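Local coordinates for protein Pts system, fructose-specific iiabc component (Borrelia burgdorferi, PDB 5DLE) that is the cytoplasmic IIB domain of a fructose-specific phosphotransferase permease that probably passes phosphate from a phosphohistidine on to fructose during uptake, at residues K13-T18 and N57-E62; T27-K32 and K95-T100; K39-S44 and N99-I104; E48-I53 and K76-K81. One frame throughout, in Å; residues are numbered along the deposited sequence. Where two conformers were deposited one is given.

Contact 1. Residues K13-T18 and N57-E62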
loop_
_atom_site.group_PDB
_atom_site.type_symbol
_atom_site.label_atom_id
_atom_site.label_comp_id
_atom_site.label_asym_id
_atom_site.label_seq_id
_atom_site.Cartn_x
_atom_site.Cartn_y
_atom_site.Cartn_z
ATOM N N LYS A 13 23.565 -2.860 -17.479
ATOM C CA LYS A 13 23.080 -3.051 -16.115
ATOM C C LYS A 13 22.518 -1.748 -15.562
ATOM O O LYS A 13 23.129 -0.682 -15.671
ATOM C CB LYS A 13 24.202 -3.566 -15.214
ATOM C CG LYS A 13 24.679 -5.000 -15.620
ATOM C CD LYS A 13 25.839 -5.435 -14.763
ATOM C CE LYS A 13 26.327 -6.804 -15.175
ATOM N NZ LYS A 13 27.230 -7.376 -14.148
ATOM N N ILE A 14 21.357 -1.844 -14.924
ATOM C CA ILE A 14 20.788 -0.725 -14.169
ATOM C C ILE A 14 20.837 -1.110 -12.700
ATOM O O ILE A 14 20.612 -2.280 -12.368
ATOM C CB ILE A 14 19.336 -0.450 -14.614
ATOM C CG1 ILE A 14 19.284 -0.060 -16.089
ATOM C CG2 ILE A 14 18.666 0.631 -13.701
ATOM C CD1 ILE A 14 17.881 0.156 -16.634
ATOM N N VAL A 15 21.161 -0.162 -11.821
ATOM C CA VAL A 15 20.870 -0.370 -10.401
ATOM C C VAL A 15 19.890 0.699 -9.949
ATOM O O VAL A 15 19.836 1.813 -10.501
ATOM C CB VAL A 15 22.131 -0.378 -9.507
ATOM C CG1 VAL A 15 23.029 -1.565 -9.899
ATOM C CG2 VAL A 15 22.891 0.956 -9.583
ATOM N N ALA A 16 19.078 0.348 -8.955
ATOM C CA ALA A 16 18.105 1.312 -8.466
ATOM C C ALA A 16 17.999 1.213 -6.953
ATOM O O ALA A 16 18.294 0.158 -6.365
ATOM C CB ALA A 16 16.710 1.074 -9.077
ATOM N N VAL A 17 17.543 2.308 -6.322
ATOM C CA VAL A 17 17.109 2.271 -4.924
ATOM C C VAL A 17 15.691 2.791 -4.908
ATOM O O VAL A 17 15.416 3.842 -5.506
ATOM C CB VAL A 17 17.975 3.150 -3.997
ATOM C CG1 VAL A 17 17.492 3.047 -2.559
ATOM C CG2 VAL A 17 19.458 2.777 -4.081
ATOM N N THR A 18 14.789 2.084 -4.207
ATOM C CA THR A 18 13.462 2.635 -3.987
ATOM C C THR A 18 13.302 2.828 -2.487
ATOM O O THR A 18 13.731 1.990 -1.683
ATOM C CB THR A 18 12.365 1.778 -4.569
ATOM O OG1 THR A 18 12.248 0.531 -3.841
ATOM C CG2 THR A 18 12.617 1.540 -6.084
ATOM N N ASN A 57 18.402 -5.926 0.524
ATOM C CA ASN A 57 19.066 -6.201 -0.763
ATOM C C ASN A 57 19.877 -4.999 -1.231
ATOM O O ASN A 57 19.834 -4.589 -2.407
ATOM C CB ASN A 57 18.054 -6.638 -1.822
ATOM C CG ASN A 57 17.329 -7.892 -1.406
ATOM O OD1 ASN A 57 17.927 -8.986 -1.436
ATOM N ND2 ASN A 57 16.106 -7.767 -0.979
ATOM N N ALA A 58 20.672 -4.468 -0.300
ATOM C CA ALA A 58 21.477 -3.288 -0.570
ATOM C C ALA A 58 22.402 -3.503 -1.767
ATOM O O ALA A 58 22.965 -4.584 -1.967
ATOM C CB ALA A 58 22.290 -2.939 0.671
ATOM N N LEU A 59 22.545 -2.455 -2.568
ATOM C CA LEU A 59 23.485 -2.492 -3.682
ATOM C C LEU A 59 24.887 -2.708 -3.144
ATOM O O LEU A 59 25.274 -2.126 -2.130
ATOM C CB LEU A 59 23.440 -1.187 -4.479
ATOM C CG LEU A 59 22.055 -0.799 -5.056
ATOM C CD1 LEU A 59 22.158 0.538 -5.794
ATOM C CD2 LEU A 59 21.534 -1.923 -5.963
ATOM N N THR A 60 25.660 -3.520 -3.854
ATOM C CA THR A 60 27.061 -3.664 -3.512
ATOM C C THR A 60 27.896 -2.645 -4.285
ATOM O O THR A 60 27.470 -2.087 -5.314
ATOM C CB THR A 60 27.569 -5.070 -3.838
ATOM O OG1 THR A 60 27.563 -5.281 -5.259
ATOM C CG2 THR A 60 26.706 -6.133 -3.155
ATOM N N GLU A 61 29.110 -2.419 -3.775
ATOM C CA GLU A 61 30.060 -1.573 -4.485
ATOM C C GLU A 61 30.278 -2.069 -5.910
ATOM O O GLU A 61 30.317 -1.273 -6.856
ATOM C CB GLU A 61 31.385 -1.522 -3.718
ATOM C CG GLU A 61 32.384 -0.543 -4.293
ATOM C CD GLU A 61 33.685 -0.468 -3.496
ATOM O OE1 GLU A 61 33.738 -1.020 -2.376
ATOM O OE2 GLU A 61 34.652 0.152 -3.991
ATOM N N GLU A 62 30.403 -3.393 -6.089
ATOM C CA GLU A 62 30.632 -3.900 -7.434
ATOM C C GLU A 62 29.424 -3.673 -8.337
ATOM O O GLU A 62 29.582 -3.348 -9.521
ATOM C CB GLU A 62 30.991 -5.392 -7.385
ATOM C CG GLU A 62 31.215 -5.991 -8.744
ATOM C CD GLU A 62 32.608 -5.670 -9.311
ATOM O OE1 GLU A 62 33.415 -4.984 -8.631
ATOM O OE2 GLU A 62 32.897 -6.110 -10.447
#
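The middle strand of the central mixed sheet of the IIB fold, residues 13-19, receives Leu59 on one of its faces, just before helix 61-66 begins. The contact is apolar, with no hydrogen bond between the two segments. Leu59 points its CB at the strand, and with CG anti to its own carbonyl carbon (chi1 -57°) the side chain swings off the backbone toward the strand, where its branching brings both methyls to bear. CD1 drops between two residues on the same face: it lies 3.8 Å from Val15 CB and 3.9 Å from Val17 CG2. The other branch, CD2, turns to the backbone between them and rests 3.9 Å from Ala16 O. CD2 is also 3.9 Å from Val15 CB, so both methyls straddle that branch point. The closest backbone approach, 7.5 Å between Val15 CA and Leu59 CA, is spanned by the leucine side chain. In the IIB fold this is where the helix 61-66 side of the sheet is closed over its central strand; Val15 also touches Val70, Val17 touches Leu72, and Phe83 lies against Leu59. Leu59 N donates to Glu48 OE1 on strand 44-50. Thr60 takes the N-cap position of helix 61-66: its OG1 caps a backbone N in the first turn, and Thr60 N donates to Glu63 OE1, the reciprocal pairing of a capping box.

Contact 2. Residues T27-K32 and K95-T100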
loop_
_atom_site.group_PDB
_atom_site.type_symbol
_atom_site.label_atom_id
_atom_site.label_comp_id
_atom_site.label_asym_id
_atom_site.label_seq_id
_atom_site.Cartn_x
_atom_site.Cartn_y
_atom_site.Cartn_z
ATOM N N THR A 27 7.459 1.507 -1.851
ATOM C CA THR A 27 8.818 0.955 -2.024
ATOM C C THR A 27 8.788 -0.243 -2.955
ATOM O O THR A 27 9.609 -0.331 -3.905
ATOM C CB THR A 27 9.355 0.540 -0.663
ATOM O OG1 THR A 27 9.506 1.716 0.125
ATOM C CG2 THR A 27 10.686 -0.167 -0.762
ATOM N N TYR A 28 7.861 -1.172 -2.705
ATOM C CA TYR A 28 7.852 -2.417 -3.476
ATOM C C TYR A 28 7.177 -2.234 -4.820
ATOM O O TYR A 28 7.562 -2.898 -5.801
ATOM C CB TYR A 28 7.145 -3.549 -2.675
ATOM C CG TYR A 28 8.121 -4.247 -1.745
ATOM C CD1 TYR A 28 8.475 -3.701 -0.544
ATOM C CD2 TYR A 28 8.746 -5.422 -2.137
ATOM C CE1 TYR A 28 9.401 -4.291 0.290
ATOM C CE2 TYR A 28 9.679 -6.011 -1.336
ATOM C CZ TYR A 28 10.002 -5.450 -0.131
ATOM O OH TYR A 28 10.937 -6.053 0.687
ATOM N N ILE A 29 6.136 -1.384 -4.911
ATOM C CA ILE A 29 5.540 -1.184 -6.228
ATOM C C ILE A 29 6.572 -0.538 -7.160
ATOM O O ILE A 29 6.715 -0.938 -8.323
ATOM C CB ILE A 29 4.266 -0.320 -6.129
ATOM C CG1 ILE A 29 3.181 -1.090 -5.360
ATOM C CG2 ILE A 29 3.719 -0.041 -7.546
ATOM C CD1 ILE A 29 2.017 -0.164 -4.925
ATOM N N ALA A 30 7.253 0.527 -6.681
ATOM C CA ALA A 30 8.262 1.163 -7.515
ATOM C C ALA A 30 9.327 0.157 -7.925
ATOM O O ALA A 30 9.738 0.117 -9.104
ATOM C CB ALA A 30 8.893 2.354 -6.789
ATOM N N ALA A 31 9.738 -0.701 -6.988
ATOM C CA ALA A 31 10.813 -1.651 -7.322
ATOM C C ALA A 31 10.374 -2.628 -8.379
ATOM O O ALA A 31 11.109 -2.874 -9.355
ATOM C CB ALA A 31 11.268 -2.400 -6.073
ATOM N N LYS A 32 9.167 -3.182 -8.211
ATOM C CA LYS A 32 8.717 -4.216 -9.124
ATOM C C LYS A 32 8.397 -3.618 -10.480
ATOM O O LYS A 32 8.681 -4.236 -11.517
ATOM C CB LYS A 32 7.538 -4.964 -8.523
ATOM C CG LYS A 32 7.098 -6.177 -9.281
ATOM C CD LYS A 32 8.220 -7.248 -9.462
ATOM C CE LYS A 32 7.617 -8.344 -10.277
ATOM N NZ LYS A 32 8.640 -9.303 -10.767
ATOM N N LYS A 95 6.407 9.207 -9.311
ATOM C CA LYS A 95 6.788 9.334 -10.716
ATOM C C LYS A 95 7.341 8.018 -11.243
ATOM O O LYS A 95 7.039 7.611 -12.372
ATOM C CB LYS A 95 7.805 10.456 -10.877
ATOM N N ALA A 96 8.128 7.313 -10.422
ATOM C CA ALA A 96 8.679 6.027 -10.859
ATOM C C ALA A 96 7.562 5.017 -11.114
ATOM O O ALA A 96 7.654 4.165 -12.017
ATOM C CB ALA A 96 9.661 5.497 -9.823
ATOM N N ILE A 97 6.502 5.077 -10.315
ATOM C CA ILE A 97 5.400 4.133 -10.481
ATOM C C ILE A 97 4.541 4.478 -11.676
ATOM O O ILE A 97 4.101 3.579 -12.408
ATOM C CB ILE A 97 4.571 4.083 -9.186
ATOM C CG1 ILE A 97 5.412 3.402 -8.106
ATOM C CG2 ILE A 97 3.233 3.338 -9.424
ATOM C CD1 ILE A 97 4.826 3.589 -6.667
ATOM N N ASN A 98 4.278 5.769 -11.901
ATOM C CA ASN A 98 3.333 6.150 -12.938
ATOM C C ASN A 98 3.979 6.481 -14.271
ATOM O O ASN A 98 3.257 6.591 -15.273
ATOM C CB ASN A 98 2.497 7.345 -12.464
ATOM C CG ASN A 98 1.465 6.923 -11.456
ATOM O OD1 ASN A 98 1.152 5.734 -11.336
ATOM N ND2 ASN A 98 0.920 7.888 -10.717
ATOM N N ASN A 99 5.304 6.599 -14.325
ATOM C CA ASN A 99 5.987 7.006 -15.551
ATOM C C ASN A 99 7.162 6.091 -15.835
ATOM O O ASN A 99 8.196 6.553 -16.293
ATOM C CB ASN A 99 6.478 8.453 -15.442
ATOM C CG ASN A 99 6.730 9.114 -16.802
ATOM O OD1 ASN A 99 6.168 8.714 -17.824
ATOM N ND2 ASN A 99 7.532 10.168 -16.800
ATOM N N THR A 100 7.018 4.784 -15.565
ATOM C CA THR A 100 8.182 3.913 -15.468
ATOM C C THR A 100 8.929 3.773 -16.799
ATOM O O THR A 100 10.163 3.807 -16.817
ATOM C CB THR A 100 7.782 2.513 -14.986
ATOM O OG1 THR A 100 6.760 2.569 -13.973
ATOM C CG2 THR A 100 9.022 1.817 -14.419
#
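The flat group in the touch between Ile97 and Ala30 is a peptide, the one joining Ile29 to Ala30; no ring or side-chain amide takes part. Ile97 lies over one face of that peptide, its CG1 3.7 Å from Ala30 N and its CD1 3.9 Å from the same atom, both nearly perpendicular to the peptide plane. CG1 is equally near the alpha carbon, at 3.7 Å from Ala30 CA. Ile97 can bring this branch so close because Ala30 carries nothing beyond CB; the two alpha carbons, Ala30 CA and Ile97 CA, are 5.1 Å apart, a tight approach for helices. Ile29 meets the same isoleucine from beside, with its CG2 3.9 Å from Ile97 CG1. Standing anti to the backbone N of Ile29 turns this methyl onto Ile97. Ala30 CB also faces Ala96 CB at 4.4 Å. On the second segment Thr100 OG1 donates to Ala96 O at 2.7 Å, in the carbonyl plane, tying the break between the helices together. Helix 25-40 is thus packed between helix 93-98 on this side and strands 13-19 and 44-50, which Ala31 touches; Ile97 additionally packs on Val22 of a third subunit.

Contact 3. Residues K39-S44 and N99-I104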
loop_
_atom_site.group_PDB
_atom_site.type_symbol
_atom_site.label_atom_id
_atom_site.label_comp_id
_atom_site.label_asym_id
_atom_site.label_seq_id
_atom_site.Cartn_x
_atom_site.Cartn_y
_atom_site.Cartn_z
ATOM N N LYS A 39 13.471 -5.067 -17.606
ATOM C CA LYS A 39 13.594 -6.340 -18.317
ATOM C C LYS A 39 12.896 -6.264 -19.667
ATOM O O LYS A 39 13.437 -6.754 -20.684
ATOM C CB LYS A 39 13.077 -7.466 -17.429
ATOM C CG LYS A 39 14.087 -7.761 -16.294
ATOM C CD LYS A 39 13.658 -8.873 -15.350
ATOM C CE LYS A 39 13.021 -8.298 -14.085
ATOM N NZ LYS A 39 12.297 -9.367 -13.310
ATOM N N LYS A 40 11.750 -5.578 -19.738
ATOM C CA LYS A 40 11.083 -5.401 -21.032
ATOM C C LYS A 40 11.991 -4.684 -22.025
ATOM O O LYS A 40 12.037 -5.056 -23.212
ATOM C CB LYS A 40 9.761 -4.653 -20.862
ATOM C CG LYS A 40 8.997 -4.401 -22.157
ATOM C CD LYS A 40 7.755 -3.558 -21.884
ATOM C CE LYS A 40 7.014 -3.257 -23.180
ATOM N NZ LYS A 40 5.883 -2.321 -22.949
ATOM N N GLN A 41 12.732 -3.677 -21.569
ATOM C CA GLN A 41 13.658 -2.933 -22.420
ATOM C C GLN A 41 14.995 -3.643 -22.629
ATOM O O GLN A 41 15.854 -3.094 -23.337
ATOM C CB GLN A 41 13.863 -1.517 -21.852
ATOM C CG GLN A 41 12.590 -0.621 -21.970
ATOM C CD GLN A 41 12.785 0.840 -21.538
ATOM O OE1 GLN A 41 13.838 1.425 -21.790
ATOM N NE2 GLN A 41 11.750 1.447 -20.904
ATOM N N GLY A 42 15.216 -4.810 -22.031
ATOM C CA GLY A 42 16.417 -5.598 -22.286
ATOM C C GLY A 42 17.566 -5.424 -21.314
ATOM O O GLY A 42 18.679 -5.878 -21.605
ATOM N N TYR A 43 17.343 -4.790 -20.167
ATOM C CA TYR A 43 18.413 -4.487 -19.237
ATOM C C TYR A 43 18.405 -5.472 -18.086
ATOM O O TYR A 43 17.354 -5.979 -17.696
ATOM C CB TYR A 43 18.235 -3.072 -18.657
ATOM C CG TYR A 43 18.253 -2.006 -19.713
ATOM C CD1 TYR A 43 19.419 -1.757 -20.445
ATOM C CD2 TYR A 43 17.122 -1.263 -20.011
ATOM C CE1 TYR A 43 19.444 -0.801 -21.424
ATOM C CE2 TYR A 43 17.132 -0.278 -20.962
ATOM C CZ TYR A 43 18.304 -0.069 -21.699
ATOM O OH TYR A 43 18.354 0.893 -22.674
ATOM N N SER A 44 19.579 -5.663 -17.511
ATOM C CA SER A 44 19.781 -6.301 -16.220
ATOM C C SER A 44 19.457 -5.284 -15.134
ATOM O O SER A 44 19.706 -4.090 -15.319
ATOM C CB SER A 44 21.253 -6.736 -16.105
ATOM O OG SER A 44 21.406 -7.673 -15.068
ATOM N N ASN A 99 5.304 6.599 -14.325
ATOM C CA ASN A 99 5.987 7.006 -15.551
ATOM C C ASN A 99 7.162 6.091 -15.835
ATOM O O ASN A 99 8.196 6.553 -16.293
ATOM C CB ASN A 99 6.478 8.453 -15.442
ATOM C CG ASN A 99 6.730 9.114 -16.802
ATOM O OD1 ASN A 99 6.168 8.714 -17.824
ATOM N ND2 ASN A 99 7.532 10.168 -16.800
ATOM N N THR A 100 7.018 4.784 -15.565
ATOM C CA THR A 100 8.182 3.913 -15.468
ATOM C C THR A 100 8.929 3.773 -16.799
ATOM O O THR A 100 10.163 3.807 -16.817
ATOM C CB THR A 100 7.782 2.513 -14.986
ATOM O OG1 THR A 100 6.760 2.569 -13.973
ATOM C CG2 THR A 100 9.022 1.817 -14.419
ATOM N N GLU A 101 8.180 3.584 -17.896
ATOM C CA GLU A 101 8.800 3.418 -19.211
ATOM C C GLU A 101 9.670 4.611 -19.538
ATOM O O GLU A 101 10.843 4.462 -19.931
ATOM C CB GLU A 101 7.706 3.250 -20.257
ATOM C CG GLU A 101 8.210 3.119 -21.695
ATOM C CD GLU A 101 7.041 3.159 -22.677
ATOM O OE1 GLU A 101 6.088 3.961 -22.472
ATOM O OE2 GLU A 101 7.064 2.376 -23.638
ATOM N N ASN A 102 9.113 5.809 -19.386
ATOM C CA ASN A 102 9.856 7.006 -19.714
ATOM C C ASN A 102 11.039 7.193 -18.776
ATOM O O ASN A 102 12.127 7.578 -19.222
ATOM C CB ASN A 102 8.904 8.200 -19.709
ATOM C CG ASN A 102 7.967 8.208 -20.927
ATOM O OD1 ASN A 102 8.232 7.560 -21.951
ATOM N ND2 ASN A 102 6.855 8.950 -20.818
ATOM N N ILE A 103 10.873 6.878 -17.483
ATOM C CA ILE A 103 11.976 7.081 -16.552
ATOM C C ILE A 103 13.155 6.180 -16.887
ATOM O O ILE A 103 14.314 6.611 -16.815
ATOM C CB ILE A 103 11.484 6.884 -15.116
ATOM C CG1 ILE A 103 10.849 8.182 -14.648
ATOM C CG2 ILE A 103 12.616 6.434 -14.182
ATOM C CD1 ILE A 103 10.034 7.994 -13.426
ATOM N N ILE A 104 12.902 4.921 -17.243
ATOM C CA ILE A 104 13.989 4.011 -17.626
ATOM C C ILE A 104 14.740 4.599 -18.808
ATOM O O ILE A 104 15.975 4.642 -18.842
ATOM C CB ILE A 104 13.438 2.613 -17.985
ATOM C CG1 ILE A 104 12.808 1.902 -16.772
ATOM C CG2 ILE A 104 14.537 1.742 -18.639
ATOM C CD1 ILE A 104 13.732 1.761 -15.606
#
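Gln41 lays its terminal amide against Ile104, with CG2 and CB of the isoleucine over one face of the amide. The glutamine follows directly on helix 25-40, which closes in a Schellman motif: Gly42 has a positive phi of 96° and its N bonds back to Lys39 O, turning the chain toward strand 44-50. This is the linker of a beta-alpha-beta crossover between strands 13-19 and 44-50, and helix 100-107 packs against it. Gln41 runs extended beyond CG (chi2 -174°), which carries the amide across to the first turn of that helix. Gln41 NE2 comes within 3.6 Å of Ile104 CB. The distance from Gln41 OE1 to Ile104 CG2, 3.2 Å, is short, but Ile104 was deposited in two conformers, so it is a doubtful sign of strain. Tyr43 meets the same methyl, its CE2 4.0 Å from Ile104 CG2; the tyrosine and isoleucine run side by side but point opposite ways. Gln41 also frames the Tyr43 ring: its backbone O lies 3.9 Å above the ring plane, over the outer part of the ring rather than its centre, and its OE1 sits at the ring edge in plane. Phe108 stacks on Tyr43, and a bound imidazole, probably from the crystallisation liquor, lies about 3 Å from the tyrosine side chain. Gln41 NE2 has two acceptors, Glu37 OE2 on helix 25-40 and, 3.3 Å away, Glu101 O; the latter accepts on a lone pair in its carbonyl plane, with a C=O...N angle of 117°, and lies close to the Gln41 amide plane.

Contact 4. Residues E48-I53 and K76-K81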
loop_
_atom_site.group_PDB
_atom_site.type_symbol
_atom_site.label_atom_id
_atom_site.label_comp_id
_atom_site.label_asym_id
_atom_site.label_seq_id
_atom_site.Cartn_x
_atom_site.Cartn_y
_atom_site.Cartn_z
ATOM N N GLU A 48 17.726 -2.132 -4.602
ATOM C CA GLU A 48 17.740 -2.030 -3.153
ATOM C C GLU A 48 16.450 -1.363 -2.699
ATOM O O GLU A 48 16.023 -0.369 -3.287
ATOM C CB GLU A 48 18.947 -1.183 -2.727
ATOM C CG GLU A 48 18.900 -0.615 -1.318
ATOM C CD GLU A 48 20.148 0.230 -1.020
ATOM O OE1 GLU A 48 21.220 -0.107 -1.549
ATOM O OE2 GLU A 48 20.057 1.243 -0.296
ATOM N N THR A 49 15.846 -1.882 -1.637
ATOM C CA THR A 49 14.619 -1.286 -1.137
ATOM C C THR A 49 14.804 -0.763 0.282
ATOM O O THR A 49 15.535 -1.342 1.079
ATOM C CB THR A 49 13.439 -2.293 -1.142
ATOM O OG1 THR A 49 13.779 -3.488 -0.421
ATOM C CG2 THR A 49 13.023 -2.669 -2.570
ATOM N N GLN A 50 14.127 0.346 0.579
ATOM C CA GLN A 50 14.107 0.925 1.932
ATOM C C GLN A 50 12.697 1.357 2.306
ATOM O O GLN A 50 12.055 2.100 1.561
ATOM C CB GLN A 50 15.028 2.152 2.015
ATOM C CG GLN A 50 16.399 1.983 1.340
ATOM C CD GLN A 50 17.354 3.092 1.749
ATOM O OE1 GLN A 50 17.007 3.957 2.590
ATOM N NE2 GLN A 50 18.554 3.077 1.193
ATOM N N GLY A 51 12.335 1.064 3.559
ATOM C CA GLY A 51 11.169 1.653 4.203
ATOM C C GLY A 51 11.484 2.431 5.472
ATOM O O GLY A 51 12.589 2.961 5.639
ATOM N N SER A 52 10.506 2.521 6.381
ATOM C CA SER A 52 10.761 3.108 7.689
ATOM C C SER A 52 11.530 2.169 8.606
ATOM O O SER A 52 12.207 2.634 9.528
ATOM C CB SER A 52 9.444 3.503 8.354
ATOM O OG SER A 52 8.845 4.582 7.675
ATOM N N ILE A 53 11.437 0.858 8.385
ATOM C CA ILE A 53 12.081 -0.086 9.292
ATOM C C ILE A 53 13.543 -0.274 8.922
ATOM O O ILE A 53 14.428 -0.244 9.787
ATOM C CB ILE A 53 11.315 -1.421 9.301
ATOM C CG1 ILE A 53 9.892 -1.201 9.812
ATOM C CG2 ILE A 53 12.032 -2.440 10.167
ATOM C CD1 ILE A 53 9.014 -2.404 9.718
ATOM N N LYS A 76 12.567 10.092 0.542
ATOM C CA LYS A 76 13.341 10.456 1.717
ATOM C C LYS A 76 14.784 10.557 1.251
ATOM O O LYS A 76 15.136 10.057 0.178
ATOM C CB LYS A 76 13.187 9.433 2.850
ATOM C CG LYS A 76 13.742 8.046 2.511
ATOM C CD LYS A 76 13.725 7.137 3.740
ATOM C CE LYS A 76 14.776 6.030 3.620
ATOM N NZ LYS A 76 14.767 5.075 4.774
ATOM N N ASP A 77 15.610 11.235 2.043
ATOM C CA ASP A 77 17.028 11.321 1.710
ATOM C C ASP A 77 17.693 9.983 1.977
ATOM O O ASP A 77 17.402 9.322 2.974
ATOM C CB ASP A 77 17.697 12.427 2.525
ATOM C CG ASP A 77 17.266 13.819 2.087
ATOM O OD1 ASP A 77 16.998 14.022 0.884
ATOM O OD2 ASP A 77 17.213 14.723 2.944
ATOM N N ILE A 78 18.560 9.548 1.048
ATOM C CA ILE A 78 19.330 8.322 1.221
ATOM C C ILE A 78 20.797 8.695 1.024
ATOM O O ILE A 78 21.118 9.821 0.635
ATOM C CB ILE A 78 18.912 7.205 0.235
ATOM C CG1 ILE A 78 19.222 7.637 -1.198
ATOM C CG2 ILE A 78 17.401 6.873 0.367
ATOM C CD1 ILE A 78 19.185 6.490 -2.146
ATOM N N ASP A 79 21.700 7.743 1.306
ATOM C CA ASP A 79 23.109 8.054 1.055
ATOM C C ASP A 79 23.370 7.988 -0.438
ATOM O O ASP A 79 23.101 6.960 -1.078
ATOM C CB ASP A 79 24.104 7.146 1.775
ATOM C CG ASP A 79 25.584 7.472 1.352
ATOM O OD1 ASP A 79 26.249 6.617 0.691
ATOM O OD2 ASP A 79 26.058 8.618 1.631
ATOM N N GLU A 80 23.883 9.095 -0.976
ATOM C CA GLU A 80 24.169 9.214 -2.398
ATOM C C GLU A 80 25.659 9.296 -2.722
ATOM O O GLU A 80 26.014 9.199 -3.902
ATOM C CB GLU A 80 23.443 10.442 -2.983
ATOM C CG GLU A 80 21.925 10.268 -3.017
ATOM C CD GLU A 80 21.132 11.471 -3.539
ATOM O OE1 GLU A 80 21.669 12.284 -4.311
ATOM O OE2 GLU A 80 19.943 11.592 -3.153
ATOM N N LYS A 81 26.555 9.456 -1.729
ATOM C CA LYS A 81 27.984 9.560 -2.055
ATOM C C LYS A 81 28.476 8.337 -2.819
ATOM O O LYS A 81 29.325 8.455 -3.720
ATOM C CB LYS A 81 28.805 9.772 -0.776
ATOM C CG LYS A 81 30.260 10.137 -1.071
ATOM C CD LYS A 81 31.003 10.635 0.172
ATOM C CE LYS A 81 32.400 11.166 -0.184
ATOM N NZ LYS A 81 32.355 12.343 -1.111
HETATM O O HOH W 1 20.773 4.807 2.190
#
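Gln50 reaches across to Lys76 and Ile78, and the residue that steadies its amide comes first in the strand. Glu48 OE2 accepts from Gln50 NE2 at 2.8 Å, nearly in the plane of the amide, while Glu48 OE1 forms a salt bridge with Arg82, so the carboxylate is held from both ends. Fixing NE2 this way also sets where the other end of the amide must lie. Gln50 OE1 is 3.2 Å from Lys76 CE and 3.3 Å from Lys76 NZ, and Ile78 CG2 approaches it to 3.7 Å. A water accepts from both Gln50 NE2 and Asp79 N, bridging strand and loop. At Gly51 the carbonyl takes over: in the one of its two conformers described, Lys76 NZ donates to Gly51 O over a long 3.2 Å, tilted 27° from the carbonyl plane. Lys76 gets there with CG lodged between its backbone N and carbonyl carbon (chi1 64°) and the rest of the chain extended, crossing Gln50 at about a right angle. Strand 44-50 runs between strands 13-19 and 55-56, with Gln50 also packed on Val17 and Ala19; residues 76-81, in the loop between strands 69-74 and 88-91, pass beyond the C-terminal end of strand 13-19 to reach the end of strand 44-50.

In the fold
All four contacts surround one mixed sheet, in which strand 13-19 lies between 44-50 and 69-74. Contacts 2 and 3, centres about 11 Å apart, share helix 25-40 and residues Asn99 and Thr100, and join that helix to the two C-terminal helices, 93-98 and 100-107. Contact 1 lies on the opposite side of the chain's centre from contact 2, their centres about 16 Å apart, giving the three layers of an alpha/beta/alpha sandwich. Contact 4, its centre about 12 Å from that of contact 1, lies near the end of the neighbouring strand and is nested in sequence inside the loops closed by contacts 2 and 3. Thr18 OG1 and Thr27 O, 2.8 Å apart, connect contacts 1 and 2 around the loop after strand 13-19, which in fructose-type IIB relatives carries the phosphorylated cysteine.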